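Local coordinates for phosphocarrier protein HPr (Mycoplasma capricolum, PDB 1PCH) that carries phosphoryl groups on an active-site histidine as the general, non-sugar-specific component of the phosphoenolpyruvate-dependent sugar phosphotransferase system, at residues V11-R16 with M52-G57; K23-F28 with Q74-T79; S30-I35 with I60-D65. One frame throughout, in Å; residues are numbered along the deposited sequence.

Contact 1: residues V11-R16 with M52-G57; sequences VGLHAR and MAIKTG
Val11 and Gly12 meet Thr56 through their backbone nitrogens. Thr56 OG1 stands 3.8 Å from Val11 N and 3.6 Å from Gly12 N. The strong polar partner of this hydroxyl is the carbonyl of Asp9, and Val11 N itself is hydrogen-bonded to the Asp9 carboxylate.

The CA atoms of the two segments come nearest at Gly12, whose CA lies 4.0 Å from Lys55 CA. The glycine has a positive phi (88°), and its CA comes close enough to Ile54 O for a CA-H...O contact.

Leu13 and Ile54 bury the most surface here. Leu13 N donates to Ile54 O over 3.0 Å, with an almost straight N-H...O angle of 173°. The donor is tilted 32° from the carbonyl plane. Leu13 O receives a hydrogen bond from a water at 2.9 Å, and the same water accepts from Ile54 N at 2.7 Å. The two backbones are thus joined by one direct bond and one bridge. The Leu13 and Ile54 side chains run side by side in the same direction. Leu13 CB is 3.9 Å from Ile54 CB. Further out, Leu13 CD1 meets Ile54 CD1 at 3.8 Å. Both side chains also pack on Ile34 of the central sheet.

Leu13 is the centre of an inverse gamma turn, closed by a weak bond from His14 N to Gly12 O. His14 then takes the N-cap position of helix 15-25, and its NE2 is hydrogen-bonded to the Asp9 carboxylate. This is the active-site loop of HPr. The active-site histidine, which becomes phosphorylated as an intermediate, stands at the start of the first helix, with the loop after helix 46-52 alongside.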
ATOM      1  N   VAL A  11      10.881  -2.029  10.030  1.00 34.90           N
ATOM      2  CA  VAL A  11      11.803  -1.644   8.946  1.00 33.55           C
ATOM      3  C   VAL A  11      11.076  -0.754   7.950  1.00 34.07           C
ATOM      4  O   VAL A  11      11.613  -0.245   6.974  1.00 50.38           O
ATOM      5  CB  VAL A  11      12.359  -2.894   8.222  1.00 36.17           C
ATOM      6  CG1 VAL A  11      13.390  -2.465   7.179  1.00 37.73           C
ATOM      7  CG2 VAL A  11      13.034  -3.834   9.234  1.00 37.59           C
ATOM      8  N   GLY A  12       9.751  -0.571   8.183  1.00 24.92           N
ATOM      9  CA  GLY A  12       9.008   0.253   7.273  1.00 20.25           C
ATOM     10  C   GLY A  12       8.464  -0.572   6.091  1.00 19.34           C
ATOM     11  O   GLY A  12       8.299  -1.758   6.181  1.00 25.59           O
ATOM     12  N   LEU A  13       8.209   0.144   5.026  1.00 21.70           N
ATOM     13  CA  LEU A  13       7.650  -0.433   3.812  1.00 20.15           C
ATOM     14  C   LEU A  13       8.845  -0.767   2.905  1.00 18.01           C
ATOM     15  O   LEU A  13       9.329   0.083   2.177  1.00 20.69           O
ATOM     16  CB  LEU A  13       6.656   0.489   3.157  1.00 18.36           C
ATOM     17  CG  LEU A  13       5.483  -0.234   2.455  1.00 20.52           C
ATOM     18  CD1 LEU A  13       4.552   0.748   1.789  1.00 22.73           C
ATOM     19  CD2 LEU A  13       6.081  -1.191   1.439  1.00 21.72           C
ATOM     20  N   HIS A  14       9.380  -1.948   3.208  1.00 18.49           N
ATOM     21  CA  HIS A  14      10.589  -2.419   2.606  1.00 19.36           C
ATOM     22  C   HIS A  14      10.313  -3.421   1.494  1.00 23.02           C
ATOM     23  O   HIS A  14       9.177  -3.589   1.063  1.00 18.59           O
ATOM     24  CB  HIS A  14      11.509  -3.013   3.668  1.00 18.83           C
ATOM     25  CG  HIS A  14      10.878  -4.088   4.471  1.00 20.79           C
ATOM     26  ND1 HIS A  14      11.175  -5.436   4.259  1.00 24.49           N
ATOM     27  CD2 HIS A  14       9.999  -4.048   5.506  1.00 26.14           C
ATOM     28  CE1 HIS A  14      10.531  -6.161   5.139  1.00 24.09           C
ATOM     29  NE2 HIS A  14       9.782  -5.352   5.891  1.00 28.26           N
ATOM     30  N   ALA A  15      11.394  -3.936   0.898  1.00 18.58           N
ATOM     31  CA  ALA A  15      11.269  -4.720  -0.290  1.00 17.71           C
ATOM     32  C   ALA A  15      10.254  -5.810  -0.269  1.00 14.17           C
ATOM     33  O   ALA A  15       9.502  -5.928  -1.279  1.00 17.82           O
ATOM     34  CB  ALA A  15      12.620  -5.185  -0.819  1.00 21.44           C
ATOM     35  N   ARG A  16      10.238  -6.651   0.726  1.00 16.89           N
ATOM     36  CA  ARG A  16       9.316  -7.813   0.741  1.00 19.51           C
ATOM     37  C   ARG A  16       7.886  -7.384   0.623  1.00 21.95           C
ATOM     38  O   ARG A  16       7.105  -7.800  -0.255  1.00 16.22           O
ATOM     39  CB  ARG A  16       9.589  -8.608   2.007  1.00 23.49           C
ATOM     40  CG  ARG A  16       9.183 -10.079   1.921  1.00 29.46           C
ATOM     41  CD  ARG A  16       9.274 -10.734   3.294  1.00 32.93           C
ATOM     42  N   MET A  52       9.436   6.052  -1.895  1.00 21.02           N
ATOM     43  CA  MET A  52       8.688   6.794  -0.879  1.00 18.58           C
ATOM     44  C   MET A  52       9.363   6.652   0.481  1.00 19.65           C
ATOM     45  O   MET A  52       9.183   7.513   1.324  1.00 23.94           O
ATOM     46  CB  MET A  52       7.238   6.291  -0.831  1.00 19.40           C
ATOM     47  CG  MET A  52       6.487   6.785  -2.062  1.00 22.37           C
ATOM     48  SD  MET A  52       4.809   6.380  -2.127  1.00 25.32           S
ATOM     49  CE  MET A  52       4.042   7.567  -1.019  1.00 23.32           C
ATOM     50  N   ALA A  53      10.108   5.566   0.626  1.00 17.65           N
ATOM     51  CA  ALA A  53      10.885   5.273   1.809  1.00 21.57           C
ATOM     52  C   ALA A  53      10.019   5.433   3.056  1.00 25.43           C
ATOM     53  O   ALA A  53      10.288   6.241   3.925  1.00 26.23           O
ATOM     54  CB  ALA A  53      12.018   6.331   1.885  1.00 29.50           C
ATOM     55  N   ILE A  54       8.916   4.679   3.059  1.00 18.17           N
ATOM     56  CA  ILE A  54       7.968   4.852   4.179  1.00 17.39           C
ATOM     57  C   ILE A  54       8.478   4.168   5.385  1.00 18.27           C
ATOM     58  O   ILE A  54       8.895   3.026   5.318  1.00 20.71           O
ATOM     59  CB  ILE A  54       6.598   4.298   3.730  1.00 22.37           C
ATOM     60  CG1 ILE A  54       5.974   5.183   2.670  1.00 22.30           C
ATOM     61  CG2 ILE A  54       5.709   4.019   4.921  1.00 23.40           C
ATOM     62  CD1 ILE A  54       5.027   4.526   1.731  1.00 19.83           C
ATOM     63  N   LYS A  55       8.625   4.938   6.503  1.00 17.59           N
ATOM     64  CA  LYS A  55       9.222   4.230   7.670  1.00 19.22           C
ATOM     65  C   LYS A  55       8.148   3.996   8.741  1.00 19.37           C
ATOM     66  O   LYS A  55       7.044   4.543   8.688  1.00 19.81           O
ATOM     67  CB  LYS A  55      10.356   5.082   8.205  1.00 23.25           C
ATOM     68  CG  LYS A  55      11.487   5.369   7.267  1.00 28.07           C
ATOM     69  CD  LYS A  55      12.654   4.437   7.382  1.00 32.54           C
ATOM     70  CE  LYS A  55      13.813   4.884   6.453  1.00 33.28           C
ATOM     71  NZ  LYS A  55      15.051   5.132   7.228  1.00 30.23           N
ATOM     72  N   THR A  56       8.508   3.168   9.701  1.00 21.19           N
ATOM     73  CA  THR A  56       7.625   2.845  10.817  1.00 20.48           C
ATOM     74  C   THR A  56       7.015   4.115  11.442  1.00 21.86           C
ATOM     75  O   THR A  56       7.719   5.138  11.601  1.00 16.15           O
ATOM     76  CB  THR A  56       8.493   2.188  11.928  1.00 18.84           C
ATOM     77  OG1 THR A  56       9.271   1.163  11.336  1.00 21.69           O
ATOM     78  CG2 THR A  56       7.688   1.739  13.078  1.00 19.71           C
ATOM     79  N   GLY A  57       5.766   4.018  11.799  1.00 21.42           N
ATOM     80  CA  GLY A  57       4.976   5.033  12.443  1.00 19.45           C
ATOM     81  C   GLY A  57       4.275   5.951  11.507  1.00 20.49           C
ATOM     82  O   GLY A  57       3.414   6.764  11.817  1.00 19.33           O
TER
HETATM   83  O   HOH W   1       8.689   2.726   1.183  1.00 23.75           O

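Contact 2: residues K23-F28 with Q74-T79; sequences KEASKF and QAIKQT
Glu24 crosses Thr79 at a slant and passes Ile76 in the opposite direction, and its carboxylate reaches Ala75. Its CG is anti to the backbone N (chi1 -174°), and the chain then bends at chi2 (85°). The bend leaves the methylene Glu24 CG 3.8 Å from Thr79 OG1 and 4.1 Å from Ile76 CD1. At the far end Glu24 OE2 sits 3.7 Å from Ala75 CB. The other oxygen, OE1, is paired with Lys27 of the same segment. Lys27 NZ comes from above the carboxylate plane in this salt bridge, which probably tempers the negative charge beside the apolar methyl of Ala75.

Thr79 turns its hydroxyl back to its own helix. Thr79 OG1 stands beside its backbone N, opposite the carbonyl carbon, and donates to Ala75 O at 2.9 Å. Thr79 N donates to the same oxygen from the other face of the carbonyl plane. The OG1 bond holds the rotation of the hydroxyl, and Ala75 O is gripped by two donors.

Ile76 sends its CD1 methyl against the backbone and side chain of Ala25. Ile76 CD1 is 3.8 Å from Ala25 N and 4.0 Å from Ala25 CB. Ile76 also touches Leu21 and, on strand 2-6, Phe3.

Phe28 closes a type I turn that begins at Ala25. Phe28 CZ meets Ala75 CB at 3.5 Å, and the methyl approaches the ring obliquely.

The contact is helix-to-helix packing in the open-faced beta-sandwich of HPr. The C-terminal end of helix 15-25 and the turn after it lie against helix 69-82 on one side of the sheet.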
ATOM      1  N   LYS A  23       2.588  -6.521  -6.549  1.00 14.69           N
ATOM      2  CA  LYS A  23       2.042  -7.662  -7.287  1.00 17.94           C
ATOM      3  C   LYS A  23       0.527  -7.691  -7.160  1.00 16.93           C
ATOM      4  O   LYS A  23      -0.249  -7.937  -8.070  1.00 17.92           O
ATOM      5  CB  LYS A  23       2.614  -8.962  -6.662  1.00 20.64           C
ATOM      6  CG  LYS A  23       1.801 -10.196  -7.111  1.00 25.07           C
ATOM      7  CD  LYS A  23       2.396 -11.465  -6.564  1.00 29.12           C
ATOM      8  CE  LYS A  23       1.724 -12.722  -7.079  1.00 34.96           C
ATOM      9  NZ  LYS A  23       1.996 -13.895  -6.184  1.00 43.16           N
ATOM     10  N   GLU A  24       0.094  -7.552  -5.905  1.00 15.54           N
ATOM     11  CA  GLU A  24      -1.334  -7.607  -5.622  1.00 17.26           C
ATOM     12  C   GLU A  24      -2.083  -6.473  -6.249  1.00 18.27           C
ATOM     13  O   GLU A  24      -3.112  -6.646  -6.906  1.00 18.34           O
ATOM     14  CB  GLU A  24      -1.606  -7.682  -4.122  1.00 21.46           C
ATOM     15  CG  GLU A  24      -3.119  -7.881  -3.893  1.00 29.66           C
ATOM     16  CD  GLU A  24      -3.447  -9.372  -3.980  1.00 36.47           C
ATOM     17  OE1 GLU A  24      -2.487 -10.179  -4.085  1.00 35.01           O
ATOM     18  OE2 GLU A  24      -4.633  -9.686  -3.855  1.00 40.77           O
ATOM     19  N   ALA A  25      -1.536  -5.244  -6.091  1.00 16.33           N
ATOM     20  CA  ALA A  25      -2.208  -4.109  -6.717  1.00 15.42           C
ATOM     21  C   ALA A  25      -2.322  -4.238  -8.217  1.00 15.67           C
ATOM     22  O   ALA A  25      -3.295  -3.797  -8.805  1.00 16.91           O
ATOM     23  CB  ALA A  25      -1.415  -2.836  -6.357  1.00 21.48           C
ATOM     24  N   SER A  26      -1.305  -4.850  -8.857  1.00 15.96           N
ATOM     25  CA  SER A  26      -1.240  -4.930 -10.309  1.00 19.35           C
ATOM     26  C   SER A  26      -2.317  -5.749 -10.964  1.00 21.59           C
ATOM     27  O   SER A  26      -2.510  -5.738 -12.176  1.00 24.24           O
ATOM     28  CB  SER A  26       0.133  -5.526 -10.730  1.00 20.85           C
ATOM     29  OG  SER A  26       1.114  -4.529 -10.436  1.00 29.83           O
ATOM     30  N   LYS A  27      -3.066  -6.466 -10.143  1.00 21.26           N
ATOM     31  CA  LYS A  27      -4.129  -7.312 -10.600  1.00 24.16           C
ATOM     32  C   LYS A  27      -5.395  -6.559 -10.923  1.00 21.48           C
ATOM     33  O   LYS A  27      -6.296  -7.115 -11.558  1.00 23.99           O
ATOM     34  CB  LYS A  27      -4.470  -8.289  -9.408  1.00 29.37           C
ATOM     35  CG  LYS A  27      -3.199  -9.002  -8.917  1.00 37.28           C
ATOM     36  CD  LYS A  27      -3.583  -9.860  -7.703  1.00 41.26           C
ATOM     37  CE  LYS A  27      -2.717 -11.115  -7.603  1.00 45.07           C
ATOM     38  NZ  LYS A  27      -3.342 -12.028  -6.518  1.00 44.91           N
ATOM     39  N   PHE A  28      -5.540  -5.378 -10.371  1.00 18.43           N
ATOM     40  CA  PHE A  28      -6.680  -4.531 -10.414  1.00 11.87           C
ATOM     41  C   PHE A  28      -6.624  -3.490 -11.516  1.00 11.89           C
ATOM     42  O   PHE A  28      -5.621  -2.885 -11.831  1.00 22.04           O
ATOM     43  CB  PHE A  28      -6.873  -3.826  -9.049  1.00 12.32           C
ATOM     44  CG  PHE A  28      -7.056  -4.877  -7.942  1.00 14.83           C
ATOM     45  CD1 PHE A  28      -8.293  -5.471  -7.789  1.00 18.53           C
ATOM     46  CD2 PHE A  28      -6.026  -5.255  -7.115  1.00 16.33           C
ATOM     47  CE1 PHE A  28      -8.526  -6.425  -6.838  1.00 21.04           C
ATOM     48  CE2 PHE A  28      -6.252  -6.233  -6.148  1.00 20.04           C
ATOM     49  CZ  PHE A  28      -7.479  -6.811  -6.011  1.00 21.74           C
ATOM     50  N   GLN A  74      -9.830  -3.956  -0.139  1.00 17.97           N
ATOM     51  CA  GLN A  74      -9.811  -5.066   0.810  1.00 15.82           C
ATOM     52  C   GLN A  74      -8.616  -5.973   0.592  1.00 17.86           C
ATOM     53  O   GLN A  74      -7.989  -6.431   1.560  1.00 18.42           O
ATOM     54  CB  GLN A  74     -11.121  -5.839   0.789  1.00 17.80           C
ATOM     55  CG  GLN A  74     -12.347  -5.037   1.100  1.00 18.85           C
ATOM     56  CD  GLN A  74     -12.336  -4.322   2.434  1.00 25.43           C
ATOM     57  OE1 GLN A  74     -11.617  -4.704   3.348  1.00 27.86           O
ATOM     58  NE2 GLN A  74     -13.217  -3.331   2.557  1.00 37.30           N
ATOM     59  N   ALA A  75      -8.333  -6.220  -0.700  1.00 16.85           N
ATOM     60  CA  ALA A  75      -7.230  -7.076  -1.078  1.00 15.09           C
ATOM     61  C   ALA A  75      -5.919  -6.479  -0.545  1.00 15.54           C
ATOM     62  O   ALA A  75      -5.159  -7.179   0.098  1.00 17.63           O
ATOM     63  CB  ALA A  75      -7.178  -7.325  -2.550  1.00 13.80           C
ATOM     64  N   ILE A  76      -5.755  -5.178  -0.775  1.00 15.11           N
ATOM     65  CA  ILE A  76      -4.563  -4.476  -0.308  1.00 16.34           C
ATOM     66  C   ILE A  76      -4.482  -4.425   1.225  1.00 14.33           C
ATOM     67  O   ILE A  76      -3.451  -4.679   1.815  1.00 16.96           O
ATOM     68  CB  ILE A  76      -4.467  -3.088  -0.918  1.00 17.11           C
ATOM     69  CG1 ILE A  76      -4.297  -3.070  -2.430  1.00 17.49           C
ATOM     70  CG2 ILE A  76      -3.353  -2.271  -0.223  1.00 18.78           C
ATOM     71  CD1 ILE A  76      -3.196  -3.938  -2.954  1.00 22.93           C
ATOM     72  N   LYS A  77      -5.597  -4.141   1.879  1.00 15.75           N
ATOM     73  CA  LYS A  77      -5.598  -4.116   3.344  1.00 12.97           C
ATOM     74  C   LYS A  77      -5.210  -5.475   3.871  1.00 15.10           C
ATOM     75  O   LYS A  77      -4.316  -5.660   4.706  1.00 16.42           O
ATOM     76  CB  LYS A  77      -6.975  -3.639   3.819  1.00 14.24           C
ATOM     77  CG  LYS A  77      -7.167  -3.571   5.307  1.00 21.22           C
ATOM     78  CD  LYS A  77      -8.646  -3.280   5.646  1.00 31.11           C
ATOM     79  CE  LYS A  77      -8.973  -3.936   6.998  1.00 39.35           C
ATOM     80  NZ  LYS A  77     -10.381  -3.578   7.405  1.00 50.14           N
ATOM     81  N   GLN A  78      -5.854  -6.520   3.327  1.00 17.51           N
ATOM     82  CA  GLN A  78      -5.504  -7.870   3.831  1.00 20.00           C
ATOM     83  C   GLN A  78      -4.053  -8.198   3.614  1.00 16.64           C
ATOM     84  O   GLN A  78      -3.388  -8.812   4.444  1.00 16.71           O
ATOM     85  CB  GLN A  78      -6.374  -8.929   3.139  1.00 23.99           C
ATOM     86  CG  GLN A  78      -6.057 -10.335   3.706  1.00 32.15           C
ATOM     87  CD  GLN A  78      -6.432 -10.391   5.184  1.00 39.79           C
ATOM     88  OE1 GLN A  78      -7.501  -9.893   5.551  1.00 48.42           O
ATOM     89  NE2 GLN A  78      -5.509 -10.898   6.006  1.00 40.89           N
ATOM     90  N   THR A  79      -3.546  -7.811   2.432  1.00 14.76           N
ATOM     91  CA  THR A  79      -2.155  -8.035   2.118  1.00 16.50           C
ATOM     92  C   THR A  79      -1.224  -7.374   3.135  1.00 14.83           C
ATOM     93  O   THR A  79      -0.229  -7.977   3.545  1.00 19.05           O
ATOM     94  CB  THR A  79      -1.779  -7.579   0.695  1.00 19.21           C
ATOM     95  OG1 THR A  79      -2.547  -8.408  -0.212  1.00 19.94           O
ATOM     96  CG2 THR A  79      -0.303  -7.930   0.410  1.00 19.67           C
TER

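Contact 3: residues S30-I35 with I60-D65; sequences SNITII and ITIQAD
Ile62 lies between Ile32 and Ile34 at the apolar centre of an antiparallel pair, the two middle strands of the HPr open-faced sandwich. Its two branches part. Ile62 CG2, anti to the backbone N, meets Ile32 CG2 at 3.8 Å. Ile62 CD1 lies 3.6 Å from both CB and CG1 of Ile34. Both neighbours are crossed at a slant. Ile34 CD1 also approaches Ile60 CD1, and Ala64 CB packs on Ile32 CG1. Helix 69-82 covers this face, with Met80 on Ile60 and Ile62 and Ile73 on Ala64.

The axes of strand segments 31-35 and 60-65 run at 164°, close to antiparallel. Ile32 with Ala64 and Ile34 with Ile62 are non-hydrogen-bonded pairs. Asn31 with Asp65, Thr33 with Gln63 and Ile35 with Thr61 are hydrogen-bonded pairs, each joined by two bonds. Thr33 N meets Gln63 O nearly along the C=O direction at 2.9 Å. Ile32 CA adds a CA-H...O contact to Gln63 O at 3.4 Å.

The other face carries Thr33, Gln63, Ile35 and Thr61. Ile35 CB lies 4.1 Å from Thr61 CB, while Thr61 OG1 is hydrogen-bonded to Ser4 on strand 2-6.

Asn31 and Asp65 form the polar end. Just before Asn31, the Ser30 hydroxyl is hydrogen-bonded to Asp68. Ser30 CB rests 3.3 Å from Asp65 O, the oxygen that accepts from Asn31 N at 2.8 Å.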
ATOM      1  N   SER A  30      -8.340  -0.764 -11.200  1.00 17.47           N
ATOM      2  CA  SER A  30      -8.373   0.510 -10.535  1.00 15.29           C
ATOM      3  C   SER A  30      -6.954   1.131 -10.464  1.00 18.63           C
ATOM      4  O   SER A  30      -5.985   0.430 -10.368  1.00 17.74           O
ATOM      5  CB  SER A  30      -8.747   0.318  -9.031  1.00 18.17           C
ATOM      6  OG  SER A  30     -10.130  -0.017  -8.935  1.00 23.35           O
ATOM      7  N   ASN A  31      -6.991   2.424 -10.323  1.00 24.14           N
ATOM      8  CA  ASN A  31      -5.786   3.216 -10.022  1.00 19.09           C
ATOM      9  C   ASN A  31      -5.622   3.130  -8.500  1.00 18.39           C
ATOM     10  O   ASN A  31      -6.501   3.450  -7.741  1.00 24.64           O
ATOM     11  CB  ASN A  31      -5.994   4.648 -10.460  1.00 23.49           C
ATOM     12  CG  ASN A  31      -6.212   4.683 -11.975  1.00 30.62           C
ATOM     13  OD1 ASN A  31      -5.304   4.274 -12.693  1.00 33.10           O
ATOM     14  ND2 ASN A  31      -7.382   5.127 -12.398  1.00 47.17           N
ATOM     15  N   ILE A  32      -4.461   2.641  -8.074  1.00 18.60           N
ATOM     16  CA  ILE A  32      -4.210   2.460  -6.669  1.00 12.92           C
ATOM     17  C   ILE A  32      -2.975   3.241  -6.237  1.00 15.10           C
ATOM     18  O   ILE A  32      -1.842   3.019  -6.581  1.00 17.48           O
ATOM     19  CB  ILE A  32      -4.103   0.996  -6.276  1.00 14.45           C
ATOM     20  CG1 ILE A  32      -5.304   0.163  -6.737  1.00 18.66           C
ATOM     21  CG2 ILE A  32      -3.921   0.878  -4.771  1.00 23.77           C
ATOM     22  CD1 ILE A  32      -5.017  -1.337  -6.699  1.00 24.90           C
ATOM     23  N   THR A  33      -3.317   4.311  -5.474  1.00 15.42           N
ATOM     24  CA  THR A  33      -2.287   5.216  -5.013  1.00 18.56           C
ATOM     25  C   THR A  33      -2.050   5.058  -3.520  1.00 14.81           C
ATOM     26  O   THR A  33      -2.928   4.735  -2.724  1.00 17.87           O
ATOM     27  CB  THR A  33      -2.707   6.659  -5.361  1.00 25.90           C
ATOM     28  OG1 THR A  33      -2.939   6.680  -6.773  1.00 31.32           O
ATOM     29  CG2 THR A  33      -1.594   7.643  -5.049  1.00 27.90           C
ATOM     30  N   ILE A  34      -0.817   5.259  -3.160  1.00 14.33           N
ATOM     31  CA  ILE A  34      -0.386   5.211  -1.751  1.00 13.30           C
ATOM     32  C   ILE A  34       0.134   6.628  -1.444  1.00 17.21           C
ATOM     33  O   ILE A  34       0.806   7.233  -2.272  1.00 18.33           O
ATOM     34  CB  ILE A  34       0.628   4.172  -1.465  1.00 19.10           C
ATOM     35  CG1 ILE A  34       1.119   4.153   0.011  1.00 21.83           C
ATOM     36  CG2 ILE A  34       1.822   4.254  -2.403  1.00 18.56           C
ATOM     37  CD1 ILE A  34       1.895   2.870   0.310  1.00 29.43           C
ATOM     38  N   ILE A  35      -0.360   7.161  -0.344  1.00 20.03           N
ATOM     39  CA  ILE A  35      -0.041   8.511   0.099  1.00 20.38           C
ATOM     40  C   ILE A  35       0.613   8.406   1.490  1.00 17.50           C
ATOM     41  O   ILE A  35       0.142   7.623   2.321  1.00 17.36           O
ATOM     42  CB  ILE A  35      -1.364   9.325   0.278  1.00 25.98           C
ATOM     43  CG1 ILE A  35      -2.149   9.454  -1.016  1.00 25.41           C
ATOM     44  CG2 ILE A  35      -1.096  10.644   0.926  1.00 23.39           C
ATOM     45  CD1 ILE A  35      -3.614   9.753  -0.848  1.00 40.02           C
ATOM     46  N   ILE A  60      -0.219   5.955   6.444  1.00 21.02           N
ATOM     47  CA  ILE A  60      -0.388   5.935   4.998  1.00 18.49           C
ATOM     48  C   ILE A  60      -1.883   5.853   4.695  1.00 18.42           C
ATOM     49  O   ILE A  60      -2.680   5.407   5.504  1.00 20.87           O
ATOM     50  CB  ILE A  60       0.327   4.738   4.399  1.00 15.97           C
ATOM     51  CG1 ILE A  60      -0.196   3.377   4.922  1.00 20.55           C
ATOM     52  CG2 ILE A  60       1.827   4.860   4.606  1.00 19.99           C
ATOM     53  CD1 ILE A  60      -0.375   2.339   3.852  1.00 26.88           C
ATOM     54  N   THR A  61      -2.173   6.268   3.468  1.00 15.40           N
ATOM     55  CA  THR A  61      -3.520   6.208   2.964  1.00 16.81           C
ATOM     56  C   THR A  61      -3.452   5.530   1.584  1.00 17.84           C
ATOM     57  O   THR A  61      -2.532   5.829   0.846  1.00 13.98           O
ATOM     58  CB  THR A  61      -4.112   7.624   2.784  1.00 19.41           C
ATOM     59  OG1 THR A  61      -4.205   8.198   4.112  1.00 23.32           O
ATOM     60  CG2 THR A  61      -5.552   7.468   2.308  1.00 18.82           C
ATOM     61  N   ILE A  62      -4.318   4.564   1.406  1.00 18.51           N
ATOM     62  CA  ILE A  62      -4.418   3.888   0.131  1.00 18.39           C
ATOM     63  C   ILE A  62      -5.778   4.280  -0.497  1.00 19.12           C
ATOM     64  O   ILE A  62      -6.820   4.215   0.172  1.00 19.37           O
ATOM     65  CB  ILE A  62      -4.331   2.371   0.230  1.00 16.19           C
ATOM     66  CG1 ILE A  62      -3.092   1.856   0.905  1.00 20.75           C
ATOM     67  CG2 ILE A  62      -4.521   1.738  -1.145  1.00 20.71           C
ATOM     68  CD1 ILE A  62      -1.827   2.074   0.137  1.00 25.95           C
ATOM     69  N   GLN A  63      -5.704   4.765  -1.706  1.00 17.29           N
ATOM     70  CA  GLN A  63      -6.854   5.231  -2.445  1.00 22.25           C
ATOM     71  C   GLN A  63      -6.977   4.378  -3.736  1.00 21.70           C
ATOM     72  O   GLN A  63      -5.991   4.295  -4.441  1.00 19.44           O
ATOM     73  CB  GLN A  63      -6.721   6.692  -2.876  1.00 26.53           C
ATOM     74  CG  GLN A  63      -7.963   7.266  -3.550  1.00 34.95           C
ATOM     75  CD  GLN A  63      -8.514   8.463  -2.755  1.00 42.74           C
ATOM     76  OE1 GLN A  63      -9.497   8.314  -2.040  1.00 54.62           O
ATOM     77  NE2 GLN A  63      -7.860   9.608  -2.865  1.00 45.23           N
ATOM     78  N   ALA A  64      -8.131   3.795  -3.912  1.00 21.28           N
ATOM     79  CA  ALA A  64      -8.344   2.980  -5.140  1.00 20.72           C
ATOM     80  C   ALA A  64      -9.485   3.669  -5.912  1.00 22.06           C
ATOM     81  O   ALA A  64     -10.498   4.029  -5.311  1.00 21.98           O
ATOM     82  CB  ALA A  64      -8.694   1.579  -4.768  1.00 16.22           C
ATOM     83  N   ASP A  65      -9.290   3.872  -7.186  1.00 19.33           N
ATOM     84  CA  ASP A  65     -10.328   4.501  -8.008  1.00 26.45           C
ATOM     85  C   ASP A  65     -10.496   3.659  -9.259  1.00 27.55           C
ATOM     86  O   ASP A  65      -9.582   3.326 -10.011  1.00 22.69           O
ATOM     87  CB  ASP A  65     -10.069   5.956  -8.278  1.00 30.90           C
ATOM     88  CG  ASP A  65      -9.751   6.736  -6.996  1.00 41.07           C
ATOM     89  OD1 ASP A  65     -10.641   6.821  -6.119  1.00 57.01           O
ATOM     90  OD2 ASP A  65      -8.602   7.222  -6.857  1.00 45.64           O
TER

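From the N terminus, the chain enters contact 1 at 11-16, contact 2 at 23-28 and contact 3 at 30-35. Contact 1 closes first, at 52-57, then contact 3 at 60-65, and contact 2 last at 74-79. Contacts 1 and 2 therefore cross, and so do contacts 1 and 3. Contact 3 falls wholly within the span of contact 2. Contacts 1 and 2 use the two ends of helix 15-25 and their centres lie about 17 Å apart. Contact 3 touches both: Ile34 packs on Leu13 and Ile54, and Ile62 on Ile76. The contacts join the active-site loop to the loop after helix 46-52, helix 15-25 to helix 69-82, and the two middle strands.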